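Local coordinates for beta-phosphoglucomutase (Bacteroides vulgatus, PDB 3DV9), which is probably a phosphomutase of the haloacid dehalogenase superfamily that interconverts beta-glucose 1-phosphate and glucose 6-phosphate at a magnesium-dependent active site, at residues S71-V76 against H83-E88; M128-S133 against L172-K177. All coordinates share one frame; numbering follows the deposited sequence. Where two conformers were deposited one is given.

Interaction 1: S71-V76 against H83-E88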
loop_
_atom_site.group_PDB
_atom_site.type_symbol
_atom_site.label_atom_id
_atom_site.label_comp_id
_atom_site.label_asym_id
_atom_site.label_seq_id
_atom_site.Cartn_x
_atom_site.Cartn_y
_atom_site.Cartn_z
ATOM N N SER A 71 -14.901 6.221 4.271
ATOM C CA SER A 71 -14.390 7.549 3.967
ATOM C C SER A 71 -14.610 7.839 2.475
ATOM O O SER A 71 -15.091 8.925 2.119
ATOM C CB SER A 71 -12.925 7.687 4.404
ATOM O OG SER A 71 -12.380 8.929 3.993
ATOM N N THR A 72 -14.336 6.856 1.628
ATOM C CA THR A 72 -14.623 6.954 0.182
ATOM C C THR A 72 -16.116 7.212 -0.114
ATOM O O THR A 72 -16.468 8.088 -0.924
ATOM C CB THR A 72 -14.151 5.698 -0.611
ATOM O OG1 THR A 72 -12.721 5.567 -0.519
ATOM C CG2 THR A 72 -14.523 5.820 -2.100
ATOM N N ILE A 73 -16.989 6.430 0.518
ATOM C CA ILE A 73 -18.435 6.618 0.357
ATOM C C ILE A 73 -18.832 8.008 0.837
ATOM O O ILE A 73 -19.605 8.712 0.167
ATOM C CB ILE A 73 -19.239 5.517 1.118
ATOM C CG1 ILE A 73 -18.950 4.138 0.520
ATOM C CG2 ILE A 73 -20.762 5.801 1.091
ATOM C CD1 ILE A 73 -19.256 2.962 1.489
ATOM N N ASN A 74 -18.293 8.420 1.984
ATOM C CA ASN A 74 -18.663 9.726 2.554
ATOM C C ASN A 74 -18.184 10.921 1.734
ATOM O O ASN A 74 -18.893 11.939 1.649
ATOM C CB ASN A 74 -18.226 9.857 4.010
ATOM C CG ASN A 74 -19.144 9.125 4.952
ATOM O OD1 ASN A 74 -20.261 8.759 4.575
ATOM N ND2 ASN A 74 -18.678 8.891 6.180
ATOM N N ILE A 75 -17.011 10.788 1.106
ATOM C CA ILE A 75 -16.524 11.828 0.190
ATOM C C ILE A 75 -17.526 12.028 -0.930
ATOM O O ILE A 75 -17.960 13.152 -1.190
ATOM C CB ILE A 75 -15.115 11.479 -0.409
ATOM C CG1 ILE A 75 -14.035 11.650 0.664
ATOM C CG2 ILE A 75 -14.803 12.344 -1.656
ATOM C CD1 ILE A 75 -12.759 10.864 0.355
ATOM N N VAL A 76 -17.925 10.938 -1.575
ATOM C CA VAL A 76 -18.829 11.026 -2.705
ATOM C C VAL A 76 -20.225 11.478 -2.246
ATOM O O VAL A 76 -20.891 12.257 -2.938
ATOM C CB VAL A 76 -18.933 9.689 -3.464
ATOM C CG1 VAL A 76 -19.882 9.807 -4.645
ATOM C CG2 VAL A 76 -17.546 9.225 -3.913
ATOM N N HIS A 83 -24.238 15.635 2.646
ATOM C CA HIS A 83 -24.151 14.985 3.955
ATOM C C HIS A 83 -23.453 13.631 3.845
ATOM O O HIS A 83 -23.415 13.025 2.767
ATOM C CB HIS A 83 -25.543 14.820 4.619
ATOM C CG HIS A 83 -26.512 13.985 3.833
ATOM N ND1 HIS A 83 -26.454 12.607 3.793
ATOM C CD2 HIS A 83 -27.593 14.333 3.089
ATOM C CE1 HIS A 83 -27.432 12.144 3.034
ATOM N NE2 HIS A 83 -28.138 13.170 2.594
ATOM N N ASP A 84 -22.906 13.159 4.962
ATOM C CA ASP A 84 -22.375 11.799 5.038
ATOM C C ASP A 84 -23.470 10.756 4.828
ATOM O O ASP A 84 -24.666 11.036 5.039
ATOM C CB ASP A 84 -21.698 11.551 6.392
ATOM C CG ASP A 84 -20.428 12.354 6.567
ATOM O OD1 ASP A 84 -19.906 12.841 5.547
ATOM O OD2 ASP A 84 -19.954 12.503 7.718
ATOM N N ALA A 85 -23.045 9.562 4.406
ATOM C CA ALA A 85 -23.903 8.374 4.343
ATOM C C ALA A 85 -24.181 7.844 5.748
ATOM O O ALA A 85 -23.420 8.103 6.689
ATOM C CB ALA A 85 -23.258 7.272 3.472
ATOM N N THR A 86 -25.283 7.113 5.882
ATOM C CA THR A 86 -25.663 6.498 7.140
ATOM C C THR A 86 -24.884 5.208 7.323
ATOM O O THR A 86 -24.310 4.679 6.352
ATOM C CB THR A 86 -27.182 6.191 7.169
ATOM O OG1 THR A 86 -27.533 5.290 6.098
ATOM C CG2 THR A 86 -28.002 7.491 7.034
ATOM N N GLU A 87 -24.861 4.693 8.554
ATOM C CA GLU A 87 -24.226 3.411 8.815
ATOM C C GLU A 87 -24.846 2.312 7.946
ATOM O O GLU A 87 -24.124 1.485 7.380
ATOM C CB GLU A 87 -24.305 3.042 10.301
ATOM C CG GLU A 87 -23.076 2.296 10.806
ATOM C CD GLU A 87 -22.766 1.055 9.987
ATOM O OE1 GLU A 87 -21.784 1.080 9.205
ATOM O OE2 GLU A 87 -23.527 0.065 10.106
ATOM N N GLU A 88 -26.177 2.320 7.831
ATOM C CA GLU A 88 -26.903 1.357 7.013
ATOM C C GLU A 88 -26.415 1.419 5.563
ATOM O O GLU A 88 -26.133 0.374 4.965
ATOM C CB GLU A 88 -28.434 1.569 7.100
ATOM C CG GLU A 88 -29.228 0.629 6.166
ATOM C CD GLU A 88 -30.731 0.917 6.070
ATOM O OE1 GLU A 88 -31.161 2.091 6.062
ATOM O OE2 GLU A 88 -31.496 -0.057 5.976
#
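Asn74 and Asp84 both set CG beside their own backbone N and anti to the carbonyl carbon, chi1 -78° in Asn74, and this lays the amide of one against the carboxylate of the other. The two flat groups stack with planes 14° apart, although the side chains cross at about a right angle. Asn74 CG lies 3.8 Å from Asp84 CG. Asn74 OD1 reaches on to accept from Ala85 N at 2.9 Å. The N-H points somewhat off line, at 146°, and the donor sits above the amide's carbonyl plane instead of on a lone pair. The other end of the same peptide is held too: His83 ND1 donates almost straight to Asp84 O at 2.7 Å, with that oxygen in the imidazole plane. These bonds tie the short link between helix 69-81 and helix 87-101, two neighbours in what is probably the helical cap domain of this family, back to the first helix. Thr86 follows as the N-cap of the second helix, and Thr86 N bonds to Glu89 OE1, consistent with a capping box. Ala85 CB points toward the first helix and meets Ile73 CG2 at 3.8 Å, and Ile90 of helix 87-101 touches both side chains. Asp84 OD1 turns to a salt bridge with Arg78.

Interaction 2: M128-S133 against L172-K177. With PO4 (phosphate ion), chain C.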
loop_
_atom_site.group_PDB
_atom_site.type_symbol
_atom_site.label_atom_id
_atom_site.label_comp_id
_atom_site.label_asym_id
_atom_site.label_seq_id
_atom_site.Cartn_x
_atom_site.Cartn_y
_atom_site.Cartn_z
HETATM N N MSE A 128 6.379 -7.568 5.857
HETATM C CA MSE A 128 5.061 -7.390 6.486
HETATM C C MSE A 128 4.103 -6.933 5.403
HETATM O O MSE A 128 4.526 -6.323 4.412
HETATM C CB MSE A 128 5.104 -6.349 7.631
HETATM C CG MSE A 128 6.184 -6.642 8.699
HETATM SE SE MSE A 128 6.029 -5.398 10.209
HETATM C CE MSE A 128 4.238 -5.912 10.800
ATOM N N VAL A 129 2.831 -7.227 5.604
ATOM C CA VAL A 129 1.762 -6.717 4.709
ATOM C C VAL A 129 0.963 -5.675 5.452
ATOM O O VAL A 129 0.605 -5.889 6.611
ATOM C CB VAL A 129 0.811 -7.829 4.233
ATOM C CG1 VAL A 129 -0.241 -7.231 3.278
ATOM C CG2 VAL A 129 1.567 -8.890 3.555
ATOM N N VAL A 130 0.687 -4.544 4.782
ATOM C CA VAL A 130 -0.110 -3.442 5.351
ATOM C C VAL A 130 -1.201 -3.005 4.364
ATOM O O VAL A 130 -0.909 -2.381 3.329
ATOM C CB VAL A 130 0.759 -2.232 5.679
ATOM C CG1 VAL A 130 -0.128 -1.102 6.291
ATOM C CG2 VAL A 130 1.933 -2.626 6.579
ATOM N N THR A 131 -2.453 -3.309 4.681
ATOM C CA THR A 131 -3.514 -3.138 3.672
ATOM C C THR A 131 -4.739 -2.502 4.266
ATOM O O THR A 131 -5.058 -2.740 5.432
ATOM C CB THR A 131 -3.837 -4.477 2.948
ATOM O OG1 THR A 131 -4.850 -4.253 1.960
ATOM C CG2 THR A 131 -4.310 -5.533 3.945
ATOM N N GLY A 132 -5.345 -1.625 3.464
ATOM C CA GLY A 132 -6.615 -1.001 3.780
ATOM C C GLY A 132 -7.719 -1.937 3.358
ATOM O O GLY A 132 -8.901 -1.619 3.508
ATOM N N SER A 133 -7.322 -3.100 2.833
ATOM C CA SER A 133 -8.276 -4.107 2.377
ATOM C C SER A 133 -8.908 -4.806 3.570
ATOM O O SER A 133 -8.244 -5.043 4.583
ATOM C CB SER A 133 -7.599 -5.149 1.482
ATOM O OG SER A 133 -8.531 -5.762 0.612
ATOM N N LEU A 172 2.295 2.884 11.231
ATOM C CA LEU A 172 2.713 2.956 12.635
ATOM C C LEU A 172 2.406 1.649 13.368
ATOM O O LEU A 172 3.200 1.186 14.237
ATOM C CB LEU A 172 2.030 4.145 13.321
ATOM C CG LEU A 172 2.430 5.546 12.822
ATOM C CD1 LEU A 172 1.477 6.634 13.356
ATOM C CD2 LEU A 172 3.900 5.862 13.075
HETATM N N MSE A 173 1.240 1.066 13.055
HETATM C CA MSE A 173 0.808 -0.200 13.707
HETATM C C MSE A 173 1.747 -1.319 13.256
HETATM O O MSE A 173 2.117 -2.203 14.056
HETATM C CB MSE A 173 -0.634 -0.545 13.383
HETATM C CG MSE A 173 -1.124 -1.903 13.960
HETATM SE SE MSE A 173 -1.099 -1.826 15.917
HETATM C CE MSE A 173 -2.712 -0.692 16.085
ATOM N N ALA A 174 2.126 -1.273 11.977
ATOM C CA ALA A 174 3.123 -2.231 11.455
ATOM C C ALA A 174 4.441 -2.143 12.247
ATOM O O ALA A 174 4.959 -3.164 12.652
ATOM C CB ALA A 174 3.391 -2.047 9.960
ATOM N N LEU A 175 4.986 -0.943 12.417
ATOM C CA LEU A 175 6.245 -0.791 13.199
ATOM C C LEU A 175 6.069 -1.324 14.636
ATOM O O LEU A 175 6.937 -2.035 15.168
ATOM C CB LEU A 175 6.757 0.650 13.205
ATOM C CG LEU A 175 7.045 1.360 11.856
ATOM C CD1 LEU A 175 7.411 2.815 12.160
ATOM C CD2 LEU A 175 8.223 0.625 11.217
ATOM N N LYS A 176 4.919 -1.013 15.238
ATOM C CA LYS A 176 4.634 -1.442 16.593
ATOM C C LYS A 176 4.580 -2.960 16.700
ATOM O O LYS A 176 5.219 -3.544 17.578
ATOM C CB LYS A 176 3.315 -0.848 17.066
ATOM C CG LYS A 176 3.123 -1.034 18.580
ATOM C CD LYS A 176 1.733 -0.653 19.024
ATOM C CE LYS A 176 1.477 -1.069 20.461
ATOM N NZ LYS A 176 2.403 -0.331 21.335
ATOM N N LYS A 177 3.836 -3.587 15.774
ATOM C CA LYS A 177 3.651 -5.040 15.778
ATOM C C LYS A 177 4.986 -5.766 15.595
ATOM O O LYS A 177 5.251 -6.802 16.252
ATOM C CB LYS A 177 2.625 -5.479 14.713
ATOM C CG LYS A 177 1.176 -5.230 15.098
ATOM C CD LYS A 177 0.242 -5.787 14.042
ATOM C CE LYS A 177 -1.117 -6.170 14.598
ATOM N NZ LYS A 177 -1.559 -7.472 13.995
HETATM P P PO4 C . -4.235 -1.339 -0.551
HETATM O O1 PO4 C . -3.574 -2.647 -0.162
HETATM O O2 PO4 C . -3.700 -0.829 -1.860
HETATM O O3 PO4 C . -4.017 -0.284 0.536
HETATM O O4 PO4 C . -5.745 -1.493 -0.679
#
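Strand 128-130, through Met128 and Val130, packs against helix 172-177 with the axes 9.4 Å apart at closest and running nearly antiparallel, at 153°. Ala174 is the residue both meet. Its CB points at the strand and sits 3.7 Å from Val130 CG2, the branch that lies beside the backbone N of Val130. Met128 is a selenomethionine. Its chain stays extended as far as SE and then bends at chi3, 62°, which brings the terminal methyl over the helix backbone. Met128 CE comes to 3.4 Å from Ala174 O and 4.0 Å from Ala174 CB. Leu27 of the adjacent strand touches both Met128 and Ala174, so the alanine methyl is packed between residues of two strands. This is the layered alpha/beta core of the haloacid dehalogenase fold: helix 169-178 belongs to the crossover from strand 155-156 to strand 185-189 and covers the strands between. Lys177 turns its amine away to a salt bridge with Asp160. Past the strand end the chain runs beside the magnesium site, probably the active site, where Ser133 touches the metal ligand Asp31. Thr131 OG1 accepts from Ser133 N at 2.9 Å, forming an ST turn, and lies 3.0 Å from phosphate O1. Gly132 N makes a weak, long hydrogen bond to phosphate O3 at 3.5 Å. A valine in place of Thr131 would probably leave Ser133 N without its acceptor and the turn less firmly set beside the phosphate. The threonine's place fits the second conserved motif of the superfamily. Asp31 N and Lys165 NZ also bind this ion, and Lys165 NZ donates to Val130 O as well. The ion probably came from the crystallisation liquor.

After helix 2-16, the chain lays down strand 25-29 of the core, which ends at the magnesium site. It then leaves the sheet for a set of helices. Interaction 1 lies in that excursion and closes a short loop across the end of helix 69-81. The chain returns to the sheet with strand 126-130. There interaction 2 opens, and it closes a longer loop when helix 169-178 comes back over the strand. The two loops follow in series and neither nests nor crosses. Interaction 1 belongs to the probable cap and interaction 2 to the core. Their centres are 25 Å apart, and they do not touch.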